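Local coordinates for protein ribose-phosphate pyrophosphokinase (Thermus thermophilus, PDB 7PN0) that catalyses the transfer of a diphosphate group from ATP to ribose 5-phosphate, giving 5-phospho-D-ribosyl alpha-1-diphosphate (PRPP) and AMP, at residues Val52-Ser57 / Ala82-Val87; Leu114-Gly119 / Phe137-Asp142; Pro148-Tyr153 / Ser177-Arg182; Leu160-Val165 / Glu210-Leu215; Ala214-Asp219 / Glu229-Leu234. All coordinates share one frame; numbering follows the deposited sequence.

Interaction 1 (Val52-Ser57 / Ala82-Val87)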
# COMPACT_ATOMS: atom_id res chain seq x y z
N VAL A 52 10.70 -18.75 -8.91
CA VAL A 52 11.79 -18.17 -9.70
C VAL A 52 12.77 -17.45 -8.79
O VAL A 52 12.37 -16.72 -7.86
CB VAL A 52 11.35 -17.38 -10.95
CG1 VAL A 52 9.95 -17.57 -11.42
CG2 VAL A 52 12.01 -16.04 -11.18
N PHE A 53 14.04 -17.72 -9.03
CA PHE A 53 15.19 -17.22 -8.26
C PHE A 53 16.09 -16.48 -9.24
O PHE A 53 16.58 -17.04 -10.28
CB PHE A 53 15.94 -18.40 -7.60
CG PHE A 53 15.13 -19.07 -6.52
CD1 PHE A 53 14.14 -19.99 -6.84
CD2 PHE A 53 15.27 -18.69 -5.19
CE1 PHE A 53 13.35 -20.56 -5.85
CE2 PHE A 53 14.49 -19.28 -4.21
CZ PHE A 53 13.54 -20.22 -4.54
N ILE A 54 16.38 -15.24 -8.94
CA ILE A 54 17.15 -14.41 -9.91
C ILE A 54 18.41 -14.02 -9.19
O ILE A 54 18.30 -13.37 -8.14
CB ILE A 54 16.37 -13.20 -10.41
CG1 ILE A 54 15.11 -13.59 -11.15
CG2 ILE A 54 17.24 -12.25 -11.21
CD1 ILE A 54 14.06 -12.53 -11.00
N VAL A 55 19.56 -14.39 -9.74
CA VAL A 55 20.88 -14.11 -9.12
C VAL A 55 21.46 -12.78 -9.65
O VAL A 55 21.74 -12.62 -10.86
CB VAL A 55 21.85 -15.28 -9.34
CG1 VAL A 55 23.16 -15.10 -8.62
CG2 VAL A 55 21.23 -16.60 -8.93
N GLN A 56 21.82 -11.90 -8.74
CA GLN A 56 22.54 -10.64 -9.11
C GLN A 56 23.31 -10.13 -7.91
O GLN A 56 22.70 -9.95 -6.85
CB GLN A 56 21.56 -9.58 -9.60
CG GLN A 56 22.27 -8.37 -10.18
CD GLN A 56 22.55 -8.57 -11.65
OE1 GLN A 56 23.25 -9.50 -12.07
NE2 GLN A 56 21.96 -7.71 -12.45
N SER A 57 24.63 -9.91 -8.07
CA SER A 57 25.47 -9.25 -7.05
C SER A 57 25.66 -7.78 -7.44
O SER A 57 25.63 -7.46 -8.65
CB SER A 57 26.78 -9.96 -6.83
OG SER A 57 26.56 -11.13 -6.08
N ALA A 82 4.92 -17.66 -9.91
CA ALA A 82 4.17 -17.89 -8.64
C ALA A 82 4.87 -17.11 -7.54
O ALA A 82 4.21 -16.57 -6.65
CB ALA A 82 4.12 -19.35 -8.29
N ARG A 83 6.20 -17.14 -7.56
CA ARG A 83 7.01 -16.55 -6.47
C ARG A 83 8.29 -16.07 -7.12
O ARG A 83 8.82 -16.79 -8.03
CB ARG A 83 7.30 -17.51 -5.33
CG ARG A 83 7.92 -16.79 -4.14
CD ARG A 83 7.92 -17.64 -2.89
NE ARG A 83 8.64 -18.91 -3.07
CZ ARG A 83 8.79 -19.80 -2.09
NH1 ARG A 83 9.41 -20.93 -2.31
NH2 ARG A 83 8.33 -19.53 -0.87
N VAL A 84 8.77 -14.92 -6.68
CA VAL A 84 10.06 -14.36 -7.15
C VAL A 84 10.98 -14.05 -5.96
O VAL A 84 10.60 -13.28 -5.09
CB VAL A 84 9.83 -13.12 -8.03
CG1 VAL A 84 11.15 -12.50 -8.44
CG2 VAL A 84 9.01 -13.43 -9.25
N THR A 85 12.15 -14.68 -5.95
CA THR A 85 13.20 -14.42 -4.94
C THR A 85 14.35 -13.68 -5.61
O THR A 85 14.90 -14.20 -6.65
CB THR A 85 13.68 -15.73 -4.32
OG1 THR A 85 12.57 -16.40 -3.70
CG2 THR A 85 14.83 -15.49 -3.35
N ALA A 86 14.77 -12.57 -5.01
CA ALA A 86 16.01 -11.86 -5.36
C ALA A 86 17.14 -12.60 -4.64
O ALA A 86 17.24 -12.49 -3.43
CB ALA A 86 16.00 -10.41 -5.00
N VAL A 87 17.97 -13.29 -5.39
CA VAL A 87 19.21 -13.89 -4.85
C VAL A 87 20.32 -12.87 -5.07
O VAL A 87 20.73 -12.63 -6.20
CB VAL A 87 19.52 -15.25 -5.47
CG1 VAL A 87 20.77 -15.82 -4.83
CG2 VAL A 87 18.34 -16.20 -5.31
O HOH W 1 10.99 -17.54 -5.60
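F53 and T85 run alongside each other in the same direction from neighbouring parallel strands, with F53 CD2 3.5 Å from T85 CB. The ring meets V87 differently: the methyl CG2 comes up at the ring edge, close to its plane, 4.0 Å from F53 CD2. Over one face of the ring, nearer its rim than its middle, sits a water. It accepts from T85 OG1 at 2.7 Å and donates to V52 O at 2.8 Å, satisfying the threonine hydroxyl beside an aromatic ring. With T85 OG1 placed beside its own backbone N (chi1 -59°), the hydroxyl can reach this water while still lying against the ring beside the methyl. V52 O thus has two partners, since T85 N also donates to it at 2.8 Å. On the opposite face of the sheet, I54 and V84 meet at a slant, I54 CD1 lying 3.9 Å from V84 CG1. The backbones run in exact register, V52 beside V84 through V55 beside V87. Five N-H...O bonds join them, including I54 N to T85 O at 2.9 Å; V87 N to I54 O is the most bent, at 149°. The face of F53 and V87 packs on I294, I297 and F290 of helix 287-299, whereas I54 and V84 pack on helix 62-78. R83 turns its guanidinium to D51 and to E49 of a neighbouring subunit. Two adjacent parallel strands connected through helix 62-78 form a beta-alpha-beta crossover unit, here in the central sheet of the N-terminal domain of a PRPP synthetase.

Interaction 2 (Leu114-Gly119 / Phe137-Asp142)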
# COMPACT_ATOMS: atom_id res chain seq x y z
N LEU A 114 12.60 -0.49 -3.23
CA LEU A 114 12.54 -0.61 -4.71
C LEU A 114 12.37 -2.10 -5.09
O LEU A 114 11.63 -2.37 -6.01
CB LEU A 114 13.82 -0.06 -5.32
CG LEU A 114 14.12 1.42 -5.08
CD1 LEU A 114 15.37 1.85 -5.78
CD2 LEU A 114 12.97 2.29 -5.50
N LEU A 115 13.10 -3.02 -4.46
CA LEU A 115 12.98 -4.48 -4.77
C LEU A 115 11.54 -4.91 -4.48
O LEU A 115 10.95 -5.62 -5.30
CB LEU A 115 13.98 -5.28 -3.94
CG LEU A 115 15.41 -5.20 -4.44
CD1 LEU A 115 16.38 -5.61 -3.36
CD2 LEU A 115 15.56 -6.06 -5.71
N GLN A 116 10.96 -4.44 -3.39
CA GLN A 116 9.57 -4.83 -3.03
C GLN A 116 8.62 -4.27 -4.08
O GLN A 116 7.73 -4.99 -4.53
CB GLN A 116 9.26 -4.38 -1.61
CG GLN A 116 10.04 -5.19 -0.62
CD GLN A 116 10.06 -4.58 0.77
OE1 GLN A 116 9.47 -3.54 1.08
NE2 GLN A 116 10.66 -5.32 1.66
N THR A 117 8.82 -3.02 -4.50
CA THR A 117 7.96 -2.39 -5.52
C THR A 117 8.05 -3.15 -6.83
O THR A 117 7.00 -3.31 -7.51
CB THR A 117 8.29 -0.90 -5.65
OG1 THR A 117 7.85 -0.28 -4.45
CG2 THR A 117 7.60 -0.30 -6.84
N ALA A 118 9.25 -3.56 -7.21
CA ALA A 118 9.49 -4.30 -8.48
C ALA A 118 8.75 -5.65 -8.45
O ALA A 118 8.45 -6.17 -9.54
CB ALA A 118 10.95 -4.44 -8.70
N GLY A 119 8.49 -6.19 -7.27
CA GLY A 119 7.69 -7.40 -7.07
C GLY A 119 8.44 -8.55 -6.41
O GLY A 119 7.89 -9.68 -6.44
N PHE A 137 13.96 -4.76 5.18
CA PHE A 137 13.06 -5.54 4.30
C PHE A 137 11.77 -5.87 5.04
O PHE A 137 11.80 -6.27 6.20
CB PHE A 137 13.72 -6.81 3.77
CG PHE A 137 14.85 -6.56 2.81
CD1 PHE A 137 16.14 -6.39 3.28
CD2 PHE A 137 14.62 -6.46 1.46
CE1 PHE A 137 17.18 -6.12 2.41
CE2 PHE A 137 15.66 -6.19 0.59
CZ PHE A 137 16.93 -6.01 1.06
N LYS A 138 10.64 -5.71 4.36
CA LYS A 138 9.35 -6.20 4.85
C LYS A 138 9.18 -7.65 4.41
O LYS A 138 8.62 -8.45 5.16
CB LYS A 138 8.20 -5.31 4.37
CG LYS A 138 6.84 -5.78 4.90
CD LYS A 138 6.69 -5.72 6.42
CE LYS A 138 5.24 -5.74 6.89
NZ LYS A 138 5.13 -6.02 8.35
N ILE A 139 9.64 -7.98 3.22
CA ILE A 139 9.60 -9.36 2.67
C ILE A 139 10.62 -10.21 3.41
O ILE A 139 11.60 -9.68 3.92
CB ILE A 139 9.90 -9.36 1.17
CG1 ILE A 139 11.22 -8.64 0.83
CG2 ILE A 139 8.72 -8.81 0.41
CD1 ILE A 139 11.67 -8.85 -0.64
N PRO A 140 10.37 -11.53 3.51
CA PRO A 140 11.32 -12.43 4.18
C PRO A 140 12.71 -12.34 3.55
O PRO A 140 12.84 -12.25 2.29
CB PRO A 140 10.72 -13.82 4.01
CG PRO A 140 9.28 -13.61 3.64
CD PRO A 140 9.17 -12.22 3.06
N VAL A 141 13.73 -12.47 4.41
CA VAL A 141 15.15 -12.48 3.99
C VAL A 141 15.79 -13.73 4.61
O VAL A 141 15.61 -13.96 5.76
CB VAL A 141 15.90 -11.20 4.38
CG1 VAL A 141 17.38 -11.33 4.09
CG2 VAL A 141 15.30 -9.92 3.74
N ASP A 142 16.38 -14.56 3.79
CA ASP A 142 17.25 -15.64 4.30
C ASP A 142 18.68 -15.12 4.18
O ASP A 142 19.14 -14.85 3.08
CB ASP A 142 17.00 -16.96 3.60
CG ASP A 142 15.65 -17.57 3.96
OD1 ASP A 142 15.34 -17.68 5.18
OD2 ASP A 142 14.89 -17.83 3.04
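Q116 reaches from the last turn of helix 107-118 to the loop F137-I139, joining a helix that ends in a Schellman motif to the lead-in of strand 141-144, the outermost of its sheet within this chain, in the N-terminal alpha/beta domain. Its side chain and that of I139 run antiparallel alongside each other, with Q116 CG 3.9 Å from I139 CG1. The glutamine is extended beyond CG, which carries its amide group up against the backbone of K138. From the preceding residue, L115 CD1 comes to the edge of the F137 ring, near its plane, 4.1 Å from CE2. I139 takes a less common torsion, CG1 lying between its own backbone N and carbonyl carbon (chi1 54°), so that both CG1 and CG2 touch Q116 CG. The second shell fixes these groups: V123 of strand 122-126 supports both F137 and I139, while L115 is backed by L69 and L70 of helix 62-78. K138 leads its chain away from the contact, and its NZ bonds to T117 O of a neighbouring subunit. T117 itself pairs hydroxyl to hydroxyl with T117 of a different subunit, placing this corner of the domain between chains of the hexamer. The helix closes at G119, whose positive phi suits glycine: G119 N donates to L115 O at 3.2 Å and, weakly, to Q116 O at 3.1 Å.

Interaction 3 (Pro148-Tyr153 / Ser177-Arg182); sequences PVIANY and SALARR
Helix segments 148-153 and 177-182 cross at -54° with their axes 9.9 Å apart, and are nearest where A151 faces L179, their CA atoms separated by 6.0 Å. The small alanine lets the leucine come right up to the helix backbone: L179 CD1 is 3.8 Å from A151 CA. L179 gets there because its CG stands opposite the backbone N (chi1 175°), swinging the branched end over the neighbouring helix. I150 CG2 touches the same methyl more loosely, at 4.4 Å from L179 CD1. One turn along, R182 runs past the alanine, and A151 CB rests 3.9 Å from R182 CD, so the methyl is flanked by leucine and by the aliphatic part of arginine. The arginine chain is straight from CG to NE and then presents one face of its guanidinium to P148. There P148 CG lies 4.0 Å from R182 NH1, while P148 N stands 4.2 Å above the plane, over its centre. This buried cation is paired beyond the two segments: NE forms a salt bridge with E147, and NH2 bonds to the carbonyl of T308 in the C-terminal tail. Those polar partners would hold the flat group in its orientation against the proline. Both helices lie on the same side of the mixed sheet, as in the helix layer of an alpha/beta domain: L179 points to strands 163-167 and 213-218, I150 reaches strand 213-218 as well as A245 on strand 241-246, and V149 and Y153 lie on L284 of strand 281-284.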
# COMPACT_ATOMS: atom_id res chain seq x y z
N PRO A 148 31.12 -20.95 8.40
CA PRO A 148 31.64 -22.31 8.24
C PRO A 148 32.64 -22.42 7.08
O PRO A 148 33.65 -23.11 7.22
CB PRO A 148 30.39 -23.17 8.02
CG PRO A 148 29.27 -22.34 8.64
CD PRO A 148 29.66 -20.92 8.31
N VAL A 149 32.41 -21.70 5.96
CA VAL A 149 33.27 -21.87 4.76
C VAL A 149 34.62 -21.20 5.06
O VAL A 149 35.68 -21.76 4.64
CB VAL A 149 32.61 -21.33 3.48
CG1 VAL A 149 33.61 -21.21 2.35
CG2 VAL A 149 31.45 -22.23 3.02
N ILE A 150 34.61 -20.06 5.76
CA ILE A 150 35.86 -19.29 6.06
C ILE A 150 36.69 -20.06 7.09
O ILE A 150 37.94 -20.16 6.92
CB ILE A 150 35.53 -17.86 6.52
CG1 ILE A 150 34.98 -17.03 5.36
CG2 ILE A 150 36.72 -17.17 7.20
CD1 ILE A 150 34.64 -15.61 5.69
N ALA A 151 36.05 -20.58 8.13
CA ALA A 151 36.75 -21.39 9.16
C ALA A 151 37.34 -22.67 8.50
O ALA A 151 38.50 -23.02 8.78
CB ALA A 151 35.80 -21.66 10.29
N ASN A 152 36.62 -23.33 7.61
CA ASN A 152 37.12 -24.53 6.88
C ASN A 152 38.40 -24.17 6.11
O ASN A 152 39.41 -24.93 6.18
CB ASN A 152 36.06 -25.12 5.95
CG ASN A 152 36.53 -26.40 5.29
OD1 ASN A 152 36.59 -27.42 5.96
ND2 ASN A 152 36.87 -26.35 4.01
N TYR A 153 38.37 -23.05 5.39
CA TYR A 153 39.52 -22.57 4.60
C TYR A 153 40.74 -22.51 5.52
O TYR A 153 41.78 -23.14 5.22
CB TYR A 153 39.27 -21.18 4.02
CG TYR A 153 40.55 -20.46 3.65
CD1 TYR A 153 41.32 -20.88 2.58
CD2 TYR A 153 41.01 -19.39 4.39
CE1 TYR A 153 42.49 -20.23 2.23
CE2 TYR A 153 42.20 -18.75 4.08
CZ TYR A 153 42.95 -19.17 3.00
OH TYR A 153 44.10 -18.50 2.68
N SER A 177 35.81 -13.16 16.77
CA SER A 177 35.54 -14.04 17.92
C SER A 177 34.87 -15.35 17.49
O SER A 177 35.18 -16.42 18.07
CB SER A 177 34.69 -13.33 18.92
OG SER A 177 34.54 -14.17 20.04
N ALA A 178 33.92 -15.28 16.57
CA ALA A 178 33.20 -16.45 16.01
C ALA A 178 34.21 -17.37 15.34
O ALA A 178 34.11 -18.57 15.56
CB ALA A 178 32.14 -16.02 15.01
N LEU A 179 35.10 -16.82 14.52
CA LEU A 179 36.16 -17.58 13.82
C LEU A 179 37.08 -18.23 14.85
O LEU A 179 37.39 -19.43 14.74
CB LEU A 179 36.97 -16.64 12.92
CG LEU A 179 38.15 -17.31 12.24
CD1 LEU A 179 37.69 -18.41 11.30
CD2 LEU A 179 38.99 -16.31 11.50
N ALA A 180 37.49 -17.47 15.86
CA ALA A 180 38.39 -17.95 16.92
C ALA A 180 37.75 -19.16 17.61
O ALA A 180 38.47 -20.15 17.88
CB ALA A 180 38.70 -16.84 17.90
N ARG A 181 36.48 -19.06 17.96
CA ARG A 181 35.79 -20.15 18.69
C ARG A 181 35.71 -21.38 17.78
O ARG A 181 35.91 -22.49 18.30
CB ARG A 181 34.43 -19.68 19.24
CG ARG A 181 34.55 -18.70 20.41
CD ARG A 181 33.23 -18.30 21.10
NE ARG A 181 32.15 -18.09 20.13
CZ ARG A 181 31.80 -16.93 19.58
NH1 ARG A 181 30.83 -16.92 18.68
NH2 ARG A 181 32.40 -15.79 19.89
N ARG A 182 35.47 -21.19 16.48
CA ARG A 182 35.34 -22.30 15.50
C ARG A 182 36.67 -23.05 15.31
O ARG A 182 36.62 -24.29 15.15
CB ARG A 182 34.84 -21.79 14.14
CG ARG A 182 33.34 -21.59 14.08
CD ARG A 182 32.93 -20.94 12.77
NE ARG A 182 31.51 -20.70 12.77
CZ ARG A 182 30.56 -21.61 12.56
NH1 ARG A 182 30.83 -22.88 12.32
NH2 ARG A 182 29.30 -21.22 12.64

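Interaction 4 (Leu160-Val165 / Glu210-Leu215)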
# COMPACT_ATOMS: atom_id res chain seq x y z
N LEU A 160 47.38 -24.47 12.84
CA LEU A 160 46.47 -24.10 13.94
C LEU A 160 47.21 -24.12 15.29
O LEU A 160 46.77 -23.36 16.18
CB LEU A 160 45.26 -25.03 13.92
CG LEU A 160 44.30 -24.83 12.74
CD1 LEU A 160 43.13 -25.78 12.85
CD2 LEU A 160 43.81 -23.38 12.66
N GLU A 161 48.28 -24.92 15.43
CA GLU A 161 49.03 -25.06 16.71
C GLU A 161 49.64 -23.72 17.12
O GLU A 161 49.94 -23.55 18.30
CB GLU A 161 50.21 -26.06 16.67
CG GLU A 161 50.03 -27.28 15.76
CD GLU A 161 48.71 -28.02 15.87
OE1 GLU A 161 48.30 -28.66 14.86
OE2 GLU A 161 48.09 -27.97 16.97
N ASN A 162 49.84 -22.81 16.16
CA ASN A 162 50.61 -21.55 16.35
C ASN A 162 49.86 -20.36 15.76
O ASN A 162 50.53 -19.36 15.36
CB ASN A 162 52.01 -21.72 15.74
CG ASN A 162 52.92 -20.54 15.97
OD1 ASN A 162 53.71 -20.19 15.09
ND2 ASN A 162 52.81 -19.90 17.12
N ALA A 163 48.52 -20.42 15.74
CA ALA A 163 47.67 -19.40 15.08
C ALA A 163 46.96 -18.55 16.13
O ALA A 163 46.69 -19.05 17.26
CB ALA A 163 46.68 -20.09 14.17
N VAL A 164 46.63 -17.31 15.76
CA VAL A 164 45.78 -16.41 16.58
C VAL A 164 44.87 -15.62 15.64
O VAL A 164 45.32 -15.20 14.58
CB VAL A 164 46.67 -15.49 17.43
CG1 VAL A 164 47.61 -14.68 16.56
CG2 VAL A 164 45.87 -14.59 18.35
N VAL A 165 43.62 -15.42 16.01
CA VAL A 165 42.70 -14.54 15.26
C VAL A 165 42.86 -13.11 15.80
O VAL A 165 42.78 -12.90 17.02
CB VAL A 165 41.25 -15.08 15.33
CG1 VAL A 165 40.28 -14.20 14.56
CG2 VAL A 165 41.17 -16.51 14.83
N GLU A 210 53.33 -12.38 18.66
CA GLU A 210 54.76 -12.46 18.27
C GLU A 210 55.07 -13.91 17.88
O GLU A 210 54.79 -14.80 18.69
CB GLU A 210 55.69 -11.98 19.39
CG GLU A 210 57.12 -11.84 18.90
CD GLU A 210 58.13 -11.53 19.98
OE1 GLU A 210 59.34 -11.63 19.70
OE2 GLU A 210 57.71 -11.20 21.10
N GLY A 211 55.60 -14.11 16.66
CA GLY A 211 55.98 -15.42 16.08
C GLY A 211 54.77 -16.29 15.77
O GLY A 211 54.95 -17.52 15.50
N LYS A 212 53.57 -15.72 15.76
CA LYS A 212 52.33 -16.52 15.55
C LYS A 212 51.86 -16.29 14.11
O LYS A 212 52.23 -15.27 13.49
CB LYS A 212 51.25 -16.20 16.58
CG LYS A 212 51.72 -16.26 18.04
CD LYS A 212 51.22 -17.46 18.80
CE LYS A 212 49.88 -17.23 19.47
NZ LYS A 212 49.67 -18.17 20.61
N THR A 213 51.09 -17.24 13.60
CA THR A 213 50.35 -17.11 12.33
C THR A 213 49.06 -16.36 12.66
O THR A 213 48.21 -16.92 13.34
CB THR A 213 50.07 -18.48 11.70
OG1 THR A 213 51.37 -18.98 11.40
CG2 THR A 213 49.24 -18.39 10.44
N ALA A 214 49.00 -15.08 12.31
CA ALA A 214 47.82 -14.24 12.58
C ALA A 214 46.79 -14.44 11.45
O ALA A 214 47.16 -14.38 10.25
CB ALA A 214 48.26 -12.81 12.68
N LEU A 215 45.53 -14.63 11.84
CA LEU A 215 44.39 -14.75 10.92
C LEU A 215 43.53 -13.47 11.05
O LEU A 215 43.17 -13.13 12.18
CB LEU A 215 43.59 -15.99 11.30
CG LEU A 215 44.39 -17.28 11.46
CD1 LEU A 215 43.44 -18.44 11.65
CD2 LEU A 215 45.30 -17.51 10.26
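V164 O receives L215 N at 2.8 Å and, more weakly, the CA-H of A214, with A214 CA 3.3 Å away. T213 O is shared in the same manner: V164 N donates to it at 2.9 Å, and A163 CA approaches to 3.1 Å. A third backbone bond, T213 N to N162 O, opens the pairing at 2.8 Å, and the strands continue parallel with A163, V164 and V165 beside T213, A214 and L215. Where the strands begin, side chains lie crosswise. V164 meets K212 at about a right angle, CG1 standing 3.9 Å from K212 CB. With chi1 at 58°, CG1 is the branch turned to the lysine. K212 is bent at both chi2 and chi3, which folds its aliphatic chain back over the start of the neighbouring strand. N162 slants across the base of this lysine, with its CG 4.1 Å from K212 CA. Next to K212, G211 makes the turn into the strand with positive phi, which favours glycine. On the face shared by A163, T213, V165 and L215 the apolar contact is looser, V165 CG2 being 4.3 Å from L215 CB. T213 OG1 finds its partner one strand further on, in E241. The pair lies inside the mixed sheet, between strands 187-194 and 241-246: V165 and L215 pack against helix 173-183 through A176, L179, A180 and L183, while V164 leans on A188, P186 and V209.

Interaction 5 (Ala214-Asp219 / Glu229-Leu234)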
# COMPACT_ATOMS: atom_id res chain seq x y z
N ALA A 214 49.00 -15.08 12.31
CA ALA A 214 47.82 -14.24 12.58
C ALA A 214 46.79 -14.44 11.45
O ALA A 214 47.16 -14.38 10.25
CB ALA A 214 48.26 -12.81 12.68
N LEU A 215 45.53 -14.63 11.84
CA LEU A 215 44.39 -14.75 10.92
C LEU A 215 43.53 -13.47 11.05
O LEU A 215 43.17 -13.13 12.18
CB LEU A 215 43.59 -15.99 11.30
CG LEU A 215 44.39 -17.28 11.46
CD1 LEU A 215 43.44 -18.44 11.65
CD2 LEU A 215 45.30 -17.51 10.26
N ILE A 216 43.20 -12.81 9.95
CA ILE A 216 42.22 -11.68 9.99
C ILE A 216 41.02 -12.02 9.10
O ILE A 216 41.18 -12.68 8.04
CB ILE A 216 42.86 -10.33 9.68
CG1 ILE A 216 43.29 -10.20 8.22
CG2 ILE A 216 44.00 -10.08 10.66
CD1 ILE A 216 43.99 -8.91 7.88
N VAL A 217 39.84 -11.55 9.51
CA VAL A 217 38.61 -11.89 8.74
C VAL A 217 37.79 -10.61 8.67
O VAL A 217 37.77 -9.84 9.68
CB VAL A 217 37.86 -13.08 9.35
CG1 VAL A 217 37.46 -12.84 10.81
CG2 VAL A 217 36.67 -13.50 8.50
N ASP A 218 37.18 -10.37 7.52
CA ASP A 218 36.26 -9.22 7.37
C ASP A 218 35.01 -9.65 6.62
O ASP A 218 35.00 -10.74 6.02
CB ASP A 218 36.97 -8.04 6.71
CG ASP A 218 36.42 -6.68 7.17
OD1 ASP A 218 35.62 -6.66 8.14
OD2 ASP A 218 36.82 -5.66 6.59
N ASP A 219 33.98 -8.80 6.60
CA ASP A 219 32.80 -9.09 5.75
C ASP A 219 33.22 -8.94 4.28
O ASP A 219 32.77 -9.72 3.41
CB ASP A 219 31.60 -8.20 6.12
CG ASP A 219 31.85 -6.70 5.99
OD1 ASP A 219 32.91 -6.25 6.46
OD2 ASP A 219 30.97 -5.98 5.41
N GLU A 229 46.57 -2.22 6.38
CA GLU A 229 46.91 -1.56 7.67
C GLU A 229 47.09 -2.64 8.73
O GLU A 229 48.04 -2.56 9.52
CB GLU A 229 45.79 -0.64 8.16
CG GLU A 229 45.73 0.72 7.51
CD GLU A 229 44.83 1.71 8.25
OE1 GLU A 229 44.55 1.48 9.45
OE2 GLU A 229 44.39 2.69 7.64
N ALA A 230 46.15 -3.59 8.80
CA ALA A 230 46.18 -4.64 9.84
C ALA A 230 47.44 -5.48 9.64
O ALA A 230 48.12 -5.79 10.64
CB ALA A 230 44.92 -5.46 9.76
N VAL A 231 47.72 -5.88 8.41
CA VAL A 231 48.89 -6.76 8.11
C VAL A 231 50.16 -6.01 8.50
O VAL A 231 51.04 -6.64 9.13
CB VAL A 231 48.92 -7.21 6.63
CG1 VAL A 231 50.21 -7.97 6.32
CG2 VAL A 231 47.71 -8.07 6.30
N GLU A 232 50.29 -4.74 8.10
CA GLU A 232 51.50 -3.92 8.41
C GLU A 232 51.65 -3.82 9.93
O GLU A 232 52.76 -4.08 10.43
CB GLU A 232 51.42 -2.53 7.79
CG GLU A 232 51.73 -2.47 6.30
CD GLU A 232 51.95 -1.05 5.81
OE1 GLU A 232 51.94 -0.11 6.64
OE2 GLU A 232 52.12 -0.87 4.60
N ALA A 233 50.57 -3.48 10.65
CA ALA A 233 50.56 -3.39 12.13
C ALA A 233 51.03 -4.71 12.73
O ALA A 233 51.80 -4.67 13.71
CB ALA A 233 49.18 -3.05 12.65
N LEU A 234 50.56 -5.84 12.20
CA LEU A 234 50.79 -7.19 12.77
C LEU A 234 52.25 -7.59 12.53
O LEU A 234 52.86 -8.18 13.44
CB LEU A 234 49.83 -8.19 12.12
CG LEU A 234 48.48 -8.33 12.83
CD1 LEU A 234 47.45 -9.03 11.93
CD2 LEU A 234 48.64 -9.08 14.15
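Strand 214-218 and helix 229-234 run nearly antiparallel, at 162°, with axes 10.2 Å apart, so that A214 lies opposite L234 and I216 opposite A230. Alternate strand residues A214 and I216 send their side chains to the helix, and the helix answers with A230, V231 and L234. L234 forks around the alanine: its CD1 is 3.9 Å and its CD2 4.0 Å from A214 CB. The same CD1 also touches I216 CG2 at 3.8 Å, as the isoleucine and leucine pass with their ends pointing opposite ways. I216 has chi1 near +60° (69°), and the rest of the chain is extended. This carries CD1 onto the helix, 4.0 Å from A230 CB. There it also meets V231, whose side chain stands at about a right angle to it, with V231 CG2 4.1 Å from I216 CD1. The interface is wholly apolar and buried. V242 and A244 of strand 241-246 extend it beside V231, L234 and I216, and P168 adjoins A230. Further along the chain, where it turns a corner, D219 OD2 is hydrogen-bonded to H129, which lines the ADP pocket. A parallel strand leading through V217-D218-D219 to a loop and a helix packed back on it is the PRPP-motif region of type I phosphoribosyltransferase-like folds, where the loop probably cradles the ribose phosphate.

Interactions 1 and 4 are strand pairings inside the two different sheets, both knit by backbone hydrogen bonds between parallel strands, whereas interaction 3 packs helix on helix and interaction 5 helix on strand; these two depend on apolar side chains, with one buried arginine added in interaction 3. Interaction 2 is the least buried of the five, lying near subunit interfaces and touching interaction 1 where V84 meets G119. The C-terminal three form a continuous block: strand 213-218 serves both interactions 4 and 5, and L179 of interaction 3 packs on V165 and V217. Interactions 1 and 4 lie on opposite sides of the chain's centre, their own centres about 41 Å apart.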